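Local coordinates for protein Non-reducing end beta-L-arabinofuranosidase (Bacteroides thetaiotaomicron, PDB 5MQO) that probably hydrolyses glycosidic bonds in complex plant pectin, as a gut bacterial glycoside hydrolase of family GH127 linked to aceric acid removal, at residues D102-V113 against C457-Q468; A293-N301 against K362-P370. All blocks are in the same frame, centred on the assembly; numbering follows the deposited sequence.

Overall arrangement
Both contacts are buried and lie inside the GH127 catalytic domain, yet they solve different packing problems. Contact 1 sets helix 102-117 alongside helix 458-466; a lysine, an arginine, a glutamate and a glutamine supply its polar links, with Pro460 and Cys467 packing beside them. Contact 2 joins the start of helix 297-314 to the chain leaving strand 361-364, through two backbone hydrogen bonds and a tyrosine ring held between alanines. Contact 2 is nested within the loop that contact 1 closes. Their centres are 24 Å apart and they do not touch, but helix 382-399 packs against both, meeting Asn461 in one and Ala297 in the other.

Contact 1 of 2, residues D102-V113 against C457-Q468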
loop_
_atom_site.group_PDB
_atom_site.type_symbol
_atom_site.label_atom_id
_atom_site.label_comp_id
_atom_site.label_asym_id
_atom_site.label_seq_id
_atom_site.Cartn_x
_atom_site.Cartn_y
_atom_site.Cartn_z
ATOM N N ASP A 102 -17.903 -6.594 2.298
ATOM C CA ASP A 102 -17.508 -5.195 2.490
ATOM C C ASP A 102 -17.569 -4.803 3.963
ATOM O O ASP A 102 -16.643 -4.199 4.479
ATOM C CB ASP A 102 -18.425 -4.267 1.665
ATOM C CG ASP A 102 -18.087 -4.266 0.175
ATOM O OD1 ASP A 102 -17.149 -5.001 -0.244
ATOM O OD2 ASP A 102 -18.743 -3.488 -0.571
ATOM N N MET A 103 -18.666 -5.178 4.616
ATOM C CA MET A 103 -18.915 -4.871 6.018
ATOM C C MET A 103 -17.903 -5.441 6.983
ATOM O O MET A 103 -17.641 -4.837 8.012
ATOM C CB MET A 103 -20.273 -5.409 6.433
ATOM C CG MET A 103 -21.436 -4.687 5.785
ATOM S SD MET A 103 -22.951 -4.814 6.757
ATOM C CE MET A 103 -23.061 -6.603 6.991
ATOM N N TYR A 104 -17.387 -6.625 6.671
ATOM C CA TYR A 104 -16.331 -7.251 7.470
ATOM C C TYR A 104 -15.033 -6.483 7.356
ATOM O O TYR A 104 -14.262 -6.489 8.287
ATOM C CB TYR A 104 -16.066 -8.701 7.032
ATOM C CG TYR A 104 -17.242 -9.645 7.160
ATOM C CD1 TYR A 104 -17.972 -9.744 8.344
ATOM C CD2 TYR A 104 -17.614 -10.464 6.100
ATOM C CE1 TYR A 104 -19.042 -10.628 8.460
ATOM C CE2 TYR A 104 -18.684 -11.348 6.204
ATOM C CZ TYR A 104 -19.394 -11.432 7.385
ATOM O OH TYR A 104 -20.454 -12.309 7.470
ATOM N N LYS A 105 -14.774 -5.879 6.196
ATOM C CA LYS A 105 -13.602 -5.003 6.014
ATOM C C LYS A 105 -13.791 -3.715 6.777
ATOM O O LYS A 105 -12.892 -3.299 7.462
ATOM C CB LYS A 105 -13.283 -4.738 4.525
ATOM C CG LYS A 105 -12.583 -5.924 3.851
ATOM C CD LYS A 105 -12.285 -5.711 2.378
ATOM C CE LYS A 105 -13.514 -5.939 1.503
ATOM N NZ LYS A 105 -13.220 -5.863 0.041
ATOM N N TRP A 106 -14.969 -3.102 6.650
ATOM C CA TRP A 106 -15.345 -1.897 7.399
ATOM C C TRP A 106 -15.098 -2.109 8.890
ATOM O O TRP A 106 -14.384 -1.337 9.540
ATOM C CB TRP A 106 -16.826 -1.548 7.142
ATOM C CG TRP A 106 -17.379 -0.375 7.971
ATOM C CD1 TRP A 106 -17.263 0.955 7.689
ATOM C CD2 TRP A 106 -18.133 -0.449 9.191
ATOM N NE1 TRP A 106 -17.879 1.707 8.646
ATOM C CE2 TRP A 106 -18.424 0.880 9.585
ATOM C CE3 TRP A 106 -18.580 -1.506 9.998
ATOM C CZ2 TRP A 106 -19.153 1.189 10.749
ATOM C CZ3 TRP A 106 -19.312 -1.201 11.166
ATOM C CH2 TRP A 106 -19.582 0.143 11.527
ATOM N N MET A 107 -15.696 -3.182 9.397
ATOM C CA MET A 107 -15.657 -3.569 10.804
ATOM C C MET A 107 -14.215 -3.825 11.272
ATOM O O MET A 107 -13.828 -3.425 12.361
ATOM C CB MET A 107 -16.575 -4.790 10.982
ATOM C CG MET A 107 -16.288 -5.733 12.126
ATOM S SD MET A 107 -16.951 -5.130 13.664
ATOM C CE MET A 107 -15.837 -6.049 14.724
ATOM N N GLU A 108 -13.423 -4.466 10.429
ATOM C CA GLU A 108 -12.003 -4.673 10.705
ATOM C C GLU A 108 -11.313 -3.324 10.887
ATOM O O GLU A 108 -10.486 -3.136 11.794
ATOM C CB GLU A 108 -11.364 -5.462 9.563
ATOM C CG GLU A 108 -9.909 -5.846 9.749
ATOM C CD GLU A 108 -9.315 -6.584 8.541
ATOM O OE1 GLU A 108 -10.072 -7.291 7.788
ATOM O OE2 GLU A 108 -8.071 -6.440 8.351
ATOM N N GLY A 109 -11.672 -2.391 10.015
ATOM C CA GLY A 109 -11.294 -1.000 10.156
ATOM C C GLY A 109 -11.741 -0.361 11.470
ATOM O O GLY A 109 -10.939 0.314 12.109
ATOM N N VAL A 110 -12.999 -0.565 11.874
ATOM C CA VAL A 110 -13.484 -0.025 13.146
ATOM C C VAL A 110 -12.626 -0.569 14.311
ATOM O O VAL A 110 -12.189 0.204 15.164
ATOM C CB VAL A 110 -14.993 -0.325 13.397
ATOM C CG1 VAL A 110 -15.402 0.047 14.808
ATOM C CG2 VAL A 110 -15.900 0.426 12.425
ATOM N N ALA A 111 -12.379 -1.880 14.334
ATOM C CA ALA A 111 -11.538 -2.508 15.362
ATOM C C ALA A 111 -10.124 -2.000 15.380
ATOM O O ALA A 111 -9.481 -2.020 16.416
ATOM C CB ALA A 111 -11.499 -4.015 15.165
ATOM N N SER A 112 -9.621 -1.614 14.218
ATOM C CA SER A 112 -8.236 -1.216 14.065
ATOM C C SER A 112 -8.012 0.162 14.642
ATOM O O SER A 112 -6.983 0.440 15.274
ATOM C CB SER A 112 -7.877 -1.247 12.575
ATOM O OG SER A 112 -7.956 -2.574 12.071
ATOM N N VAL A 113 -8.985 1.024 14.356
ATOM C CA VAL A 113 -9.127 2.360 14.930
ATOM C C VAL A 113 -9.321 2.306 16.441
ATOM O O VAL A 113 -8.667 3.032 17.178
ATOM C CB VAL A 113 -10.332 3.071 14.277
ATOM C CG1 VAL A 113 -10.788 4.296 15.069
ATOM C CG2 VAL A 113 -9.991 3.450 12.838
ATOM N N CYS A 457 -15.951 -3.005 -4.714
ATOM C CA CYS A 457 -15.588 -3.675 -3.446
ATOM C C CYS A 457 -14.268 -3.136 -2.867
ATOM O O CYS A 457 -13.855 -3.545 -1.779
ATOM C CB CYS A 457 -15.501 -5.199 -3.640
ATOM S SG CYS A 457 -14.029 -5.797 -4.516
ATOM N N CYS A 458 -13.621 -2.220 -3.590
ATOM C CA CYS A 458 -12.318 -1.685 -3.204
ATOM C C CYS A 458 -12.318 -0.594 -2.078
ATOM O O CYS A 458 -11.431 -0.641 -1.209
ATOM C CB CYS A 458 -11.567 -1.200 -4.465
ATOM S SG CYS A 458 -9.747 -1.180 -4.382
ATOM N N PRO A 459 -13.291 0.370 -2.066
ATOM C CA PRO A 459 -13.240 1.442 -1.048
ATOM C C PRO A 459 -13.194 0.946 0.410
ATOM O O PRO A 459 -12.411 1.478 1.196
ATOM C CB PRO A 459 -14.489 2.299 -1.337
ATOM C CG PRO A 459 -14.824 2.007 -2.742
ATOM C CD PRO A 459 -14.431 0.573 -2.971
ATOM N N PRO A 460 -13.980 -0.085 0.756
ATOM C CA PRO A 460 -13.795 -0.671 2.078
ATOM C C PRO A 460 -12.366 -1.142 2.370
ATOM O O PRO A 460 -11.843 -0.894 3.452
ATOM C CB PRO A 460 -14.770 -1.841 2.067
ATOM C CG PRO A 460 -15.863 -1.384 1.164
ATOM C CD PRO A 460 -15.151 -0.660 0.072
ATOM N N ASN A 461 -11.739 -1.790 1.399
ATOM C CA ASN A 461 -10.360 -2.209 1.558
ATOM C C ASN A 461 -9.464 -0.967 1.646
ATOM O O ASN A 461 -8.526 -0.917 2.472
ATOM C CB ASN A 461 -9.945 -3.180 0.421
ATOM C CG ASN A 461 -8.531 -3.738 0.593
ATOM O OD1 ASN A 461 -7.940 -3.639 1.659
ATOM N ND2 ASN A 461 -7.978 -4.303 -0.468
ATOM N N THR A 462 -9.747 0.051 0.836
ATOM C CA THR A 462 -8.940 1.268 0.897
ATOM C C THR A 462 -8.990 1.882 2.296
ATOM O O THR A 462 -7.946 2.143 2.882
ATOM C CB THR A 462 -9.368 2.265 -0.181
ATOM O OG1 THR A 462 -9.133 1.654 -1.447
ATOM C CG2 THR A 462 -8.587 3.539 -0.111
ATOM N N LEU A 463 -10.198 2.070 2.828
ATOM C CA LEU A 463 -10.403 2.718 4.123
ATOM C C LEU A 463 -9.824 1.902 5.294
ATOM O O LEU A 463 -9.117 2.437 6.137
ATOM C CB LEU A 463 -11.894 3.023 4.355
ATOM C CG LEU A 463 -12.266 3.740 5.677
ATOM C CD1 LEU A 463 -11.459 5.008 5.911
ATOM C CD2 LEU A 463 -13.758 4.057 5.756
ATOM N N ARG A 464 -10.087 0.615 5.348
ATOM C CA ARG A 464 -9.488 -0.176 6.411
ATOM C C ARG A 464 -7.962 -0.186 6.333
ATOM O O ARG A 464 -7.295 -0.228 7.360
ATOM C CB ARG A 464 -10.050 -1.599 6.443
ATOM C CG ARG A 464 -9.517 -2.529 5.384
ATOM C CD ARG A 464 -8.281 -3.322 5.820
ATOM N NE ARG A 464 -8.590 -4.741 5.877
ATOM C CZ ARG A 464 -8.822 -5.520 4.814
ATOM N NH1 ARG A 464 -8.756 -5.049 3.578
ATOM N NH2 ARG A 464 -9.127 -6.801 4.995
ATOM N N THR A 465 -7.410 -0.135 5.126
ATOM C CA THR A 465 -5.959 -0.142 4.995
ATOM C C THR A 465 -5.424 1.172 5.548
ATOM O O THR A 465 -4.564 1.173 6.441
ATOM C CB THR A 465 -5.503 -0.379 3.551
ATOM O OG1 THR A 465 -5.672 -1.763 3.226
ATOM C CG2 THR A 465 -4.043 -0.044 3.390
ATOM N N LEU A 466 -5.972 2.278 5.061
ATOM C CA LEU A 466 -5.577 3.589 5.563
ATOM C C LEU A 466 -5.818 3.729 7.064
ATOM O O LEU A 466 -4.981 4.301 7.735
ATOM C CB LEU A 466 -6.241 4.729 4.793
ATOM C CG LEU A 466 -5.845 4.820 3.317
ATOM C CD1 LEU A 466 -6.883 5.592 2.527
ATOM C CD2 LEU A 466 -4.486 5.457 3.164
ATOM N N CYS A 467 -6.918 3.177 7.592
ATOM C CA CYS A 467 -7.157 3.138 9.058
ATOM C C CYS A 467 -6.103 2.338 9.858
ATOM O O CYS A 467 -6.111 2.383 11.083
ATOM C CB CYS A 467 -8.546 2.565 9.389
ATOM S SG CYS A 467 -9.946 3.656 9.055
ATOM N N GLN A 468 -5.228 1.598 9.177
ATOM C CA GLN A 468 -4.206 0.771 9.804
ATOM C C GLN A 468 -2.792 1.233 9.573
ATOM O O GLN A 468 -1.871 0.570 10.033
ATOM C CB GLN A 468 -4.314 -0.625 9.238
ATOM C CG GLN A 468 -5.571 -1.366 9.652
ATOM C CD GLN A 468 -5.798 -2.577 8.792
ATOM O OE1 GLN A 468 -5.211 -2.696 7.702
ATOM N NE2 GLN A 468 -6.650 -3.483 9.253
#
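Two nearly parallel helices of the catalytic domain, 102-113 and 458-466, meet here with their axes 8.3 Å apart at an angle of 12°, and Gly109 lies at the closest backbone approach, its CA 4.0 Å from Arg464 CB. Arg464 reaches across to Glu108, the residue before Gly109. Its CG sits between the backbone N and the carbonyl carbon (chi1 77°), and further bends bring the guanidinium side-on to Glu108. NE reaches Glu108 OE2 and NH2 reaches Glu108 OE1, each at 3.0 Å, but both oxygens are met from above the carboxylate plane, which is turned 70° from the guanidinium. Lys105 CG lies over one guanidinium face, 3.7 Å from Arg464 NH2. With an alanine at this arginine's position the Glu108 carboxylate would probably lose its charge partner, and the Lys105 chain its cover.

The catalytic domain belongs to the six-hairpin clan of (alpha/alpha)6 barrels, and this packing of an early and a late helix is consistent with neighbours in such a barrel. At one end, Lys105 bends at chi3 so that NZ donates to Cys457 O at 3.0 Å, while Pro460 CG rests 3.8 Å from Asp102 CG. Cys457 directly precedes Cys458, which is disulfide-bonded to Cys383 on helix 382-399. At the other end Gln468 NE2 gives Ser112 OG an almost straight bond of 3.2 Å, in the amide plane, and a weak one to Glu108 OE2. Val113 CG2 packs against Cys467 SG at 3.8 Å, while Met199 and Val203 of helix 192-208 touch Glu108.

Contact 2 of 2, residues A293-N301 against K362-P370; sequences AMGHAVRAN and KVHQSYGRP
Tyr367 slides its ring between two alanines, Ala293 CB over one face and Ala297 CB over the other, 3.9 and 4.2 Å from the ring centroid, both CH-pi contacts. Ala300 CB meets the ring edge at CE2. With CG anti to the carbonyl carbon (chi1 -78°), the ring reaches along the start of the helix to Asn301, and its hydroxyl donates to Asn301 OD1 at 2.6 Å, in the carbonyl plane and on a lone pair. That bond would limit how freely the Asn301 amide can turn.

The backbones are joined as well. A single beta bridge pairs His296 with Ser366: Tyr367 N donates to Gly295 O and Ala297 N to Gln365 O, each at 2.9 Å. His296 is the N-cap residue of the helix, so the bridge forms just where the helix begins. The His296 ring turns an edge to the face of His364 in a T-shaped pair, centroids 4.8 Å apart and planes at 70°, while Gln365 CB lies over a face of the His296 ring. Arg299 NH2 comes to the edge of the His364 ring, 3.3 Å from CE1.

Gln365 and Ser366 form a G1 beta bulge opposite Leu344, where the chain turns a corner after strand 361-364. Helix 317-333 touches Tyr367 through Ile330, and helix 382-399 packs on Ala297 through Ala384, whose carbonyl also accepts from Asn301 ND2.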
loop_
_atom_site.group_PDB
_atom_site.type_symbol
_atom_site.label_atom_id
_atom_site.label_comp_id
_atom_site.label_asym_id
_atom_site.label_seq_id
_atom_site.Cartn_x
_atom_site.Cartn_y
_atom_site.Cartn_z
ATOM N N ALA A 293 5.750 -11.328 -13.036
ATOM C CA ALA A 293 4.389 -10.846 -12.733
ATOM C C ALA A 293 3.509 -11.060 -13.932
ATOM O O ALA A 293 3.983 -10.919 -15.045
ATOM C CB ALA A 293 4.403 -9.372 -12.376
ATOM N N MET A 294 2.217 -11.317 -13.726
ATOM C CA MET A 294 1.406 -11.849 -14.802
ATOM C C MET A 294 0.128 -11.154 -15.252
ATOM O O MET A 294 0.046 -10.683 -16.423
ATOM C CB MET A 294 1.067 -13.272 -14.454
ATOM C CG MET A 294 0.832 -14.127 -15.674
ATOM S SD MET A 294 1.349 -15.784 -15.307
ATOM C CE MET A 294 3.124 -15.778 -15.625
ATOM N N GLY A 295 -0.910 -11.155 -14.420
ATOM C CA GLY A 295 -2.252 -10.878 -15.016
ATOM C C GLY A 295 -3.005 -9.764 -14.347
ATOM O O GLY A 295 -2.474 -8.688 -14.212
ATOM N N HIS A 296 -4.244 -10.032 -13.947
ATOM C CA HIS A 296 -5.001 -9.148 -13.062
ATOM C C HIS A 296 -4.159 -8.785 -11.808
ATOM O O HIS A 296 -3.840 -9.664 -11.013
ATOM C CB HIS A 296 -6.294 -9.851 -12.649
ATOM C CG HIS A 296 -7.259 -8.978 -11.916
ATOM N ND1 HIS A 296 -8.505 -8.674 -12.412
ATOM C CD2 HIS A 296 -7.177 -8.362 -10.721
ATOM C CE1 HIS A 296 -9.142 -7.891 -11.563
ATOM N NE2 HIS A 296 -8.355 -7.689 -10.525
ATOM N N ALA A 297 -3.830 -7.500 -11.624
ATOM C CA ALA A 297 -2.769 -7.134 -10.696
ATOM C C ALA A 297 -3.125 -7.353 -9.215
ATOM O O ALA A 297 -2.279 -7.682 -8.407
ATOM C CB ALA A 297 -2.274 -5.726 -10.972
ATOM N N VAL A 298 -4.396 -7.210 -8.884
ATOM C CA VAL A 298 -4.900 -7.461 -7.530
ATOM C C VAL A 298 -4.692 -8.949 -7.202
ATOM O O VAL A 298 -4.057 -9.288 -6.202
ATOM C CB VAL A 298 -6.416 -7.098 -7.352
ATOM C CG1 VAL A 298 -6.814 -7.206 -5.881
ATOM C CG2 VAL A 298 -6.745 -5.703 -7.842
ATOM N N ARG A 299 -5.219 -9.824 -8.058
ATOM C CA ARG A 299 -5.068 -11.261 -7.888
ATOM C C ARG A 299 -3.586 -11.632 -7.793
ATOM O O ARG A 299 -3.194 -12.380 -6.907
ATOM C CB ARG A 299 -5.766 -12.018 -9.020
ATOM C CG ARG A 299 -7.302 -11.903 -9.044
ATOM C CD ARG A 299 -7.985 -12.929 -9.949
ATOM N NE ARG A 299 -8.894 -12.338 -10.948
ATOM C CZ ARG A 299 -9.474 -13.000 -11.980
ATOM N NH1 ARG A 299 -9.304 -14.319 -12.189
ATOM N NH2 ARG A 299 -10.264 -12.338 -12.819
ATOM N N ALA A 300 -2.773 -11.063 -8.678
ATOM C CA ALA A 300 -1.328 -11.274 -8.694
ATOM C C ALA A 300 -0.668 -10.920 -7.364
ATOM O O ALA A 300 0.032 -11.710 -6.731
ATOM C CB ALA A 300 -0.716 -10.418 -9.781
ATOM N N ASN A 301 -0.871 -9.683 -6.970
ATOM C CA ASN A 301 -0.149 -9.152 -5.863
ATOM C C ASN A 301 -0.610 -9.817 -4.566
ATOM O O ASN A 301 0.241 -10.168 -3.757
ATOM C CB ASN A 301 -0.289 -7.647 -5.814
ATOM C CG ASN A 301 0.531 -6.938 -6.872
ATOM O OD1 ASN A 301 1.383 -7.524 -7.544
ATOM N ND2 ASN A 301 0.291 -5.636 -7.006
ATOM N N LYS A 362 -6.862 -13.281 -23.270
ATOM C CA LYS A 362 -7.210 -11.956 -22.727
ATOM C C LYS A 362 -6.792 -11.798 -21.250
ATOM O O LYS A 362 -6.832 -12.750 -20.479
ATOM C CB LYS A 362 -8.702 -11.637 -22.915
ATOM C CG LYS A 362 -9.039 -11.228 -24.349
ATOM C CD LYS A 362 -10.486 -11.499 -24.720
ATOM C CE LYS A 362 -11.437 -10.725 -23.829
ATOM N NZ LYS A 362 -12.773 -11.364 -23.815
ATOM N N VAL A 363 -6.366 -10.579 -20.896
ATOM C CA VAL A 363 -6.153 -10.164 -19.496
ATOM C C VAL A 363 -6.996 -8.920 -19.239
ATOM O O VAL A 363 -7.522 -8.315 -20.166
ATOM C CB VAL A 363 -4.655 -9.907 -19.177
ATOM C CG1 VAL A 363 -3.825 -11.125 -19.533
ATOM C CG2 VAL A 363 -4.095 -8.689 -19.912
ATOM N N HIS A 364 -7.139 -8.530 -17.985
ATOM C CA HIS A 364 -7.844 -7.280 -17.653
ATOM C C HIS A 364 -7.382 -6.750 -16.295
ATOM O O HIS A 364 -7.069 -7.527 -15.418
ATOM C CB HIS A 364 -9.379 -7.460 -17.705
ATOM C CG HIS A 364 -9.951 -8.240 -16.549
ATOM N ND1 HIS A 364 -9.430 -9.447 -16.128
ATOM C CD2 HIS A 364 -11.007 -7.985 -15.734
ATOM C CE1 HIS A 364 -10.136 -9.900 -15.110
ATOM N NE2 HIS A 364 -11.094 -9.029 -14.845
ATOM N N GLN A 365 -7.325 -5.432 -16.149
ATOM C CA GLN A 365 -6.934 -4.780 -14.898
ATOM C C GLN A 365 -5.611 -5.399 -14.496
ATOM O O GLN A 365 -5.420 -5.913 -13.379
ATOM C CB GLN A 365 -8.034 -4.950 -13.848
ATOM C CG GLN A 365 -9.442 -4.888 -14.445
ATOM C CD GLN A 365 -10.523 -4.482 -13.466
ATOM O OE1 GLN A 365 -10.394 -4.661 -12.264
ATOM N NE2 GLN A 365 -11.593 -3.911 -13.989
ATOM N N SER A 366 -4.701 -5.322 -15.463
ATOM C CA SER A 366 -3.594 -6.245 -15.571
ATOM C C SER A 366 -2.218 -5.634 -15.836
ATOM O O SER A 366 -2.075 -4.555 -16.444
ATOM C CB SER A 366 -3.897 -7.251 -16.687
ATOM O OG SER A 366 -2.791 -8.084 -16.957
ATOM N N TYR A 367 -1.205 -6.390 -15.405
ATOM C CA TYR A 367 0.173 -6.126 -15.746
ATOM C C TYR A 367 0.293 -6.216 -17.254
ATOM O O TYR A 367 -0.442 -6.942 -17.862
ATOM C CB TYR A 367 1.093 -7.155 -15.063
ATOM C CG TYR A 367 1.365 -6.894 -13.595
ATOM C CD1 TYR A 367 2.086 -5.764 -13.199
ATOM C CD2 TYR A 367 0.926 -7.777 -12.586
ATOM C CE1 TYR A 367 2.356 -5.497 -11.853
ATOM C CE2 TYR A 367 1.203 -7.520 -11.241
ATOM C CZ TYR A 367 1.923 -6.370 -10.883
ATOM O OH TYR A 367 2.223 -6.063 -9.573
ATOM N N GLY A 368 1.214 -5.461 -17.842
ATOM C CA GLY A 368 1.474 -5.437 -19.308
ATOM C C GLY A 368 2.850 -5.979 -19.598
ATOM O O GLY A 368 3.416 -6.691 -18.739
ATOM N N ARG A 369 3.370 -5.675 -20.797
ATOM C CA ARG A 369 4.747 -6.000 -21.203
ATOM C C ARG A 369 5.728 -5.267 -20.311
ATOM O O ARG A 369 5.385 -4.221 -19.763
ATOM C CB ARG A 369 5.047 -5.522 -22.629
ATOM C CG ARG A 369 4.353 -6.277 -23.780
ATOM C CD ARG A 369 4.875 -5.838 -25.168
ATOM N NE ARG A 369 5.219 -4.406 -25.184
ATOM C CZ ARG A 369 4.360 -3.425 -25.420
ATOM N NH1 ARG A 369 3.097 -3.675 -25.722
ATOM N NH2 ARG A 369 4.766 -2.174 -25.376
ATOM N N PRO A 370 6.956 -5.789 -20.166
ATOM C CA PRO A 370 7.982 -5.026 -19.480
ATOM C C PRO A 370 8.118 -3.599 -20.057
ATOM O O PRO A 370 7.978 -3.395 -21.278
ATOM C CB PRO A 370 9.271 -5.834 -19.743
ATOM C CG PRO A 370 8.849 -7.185 -20.210
ATOM C CD PRO A 370 7.372 -7.177 -20.425
#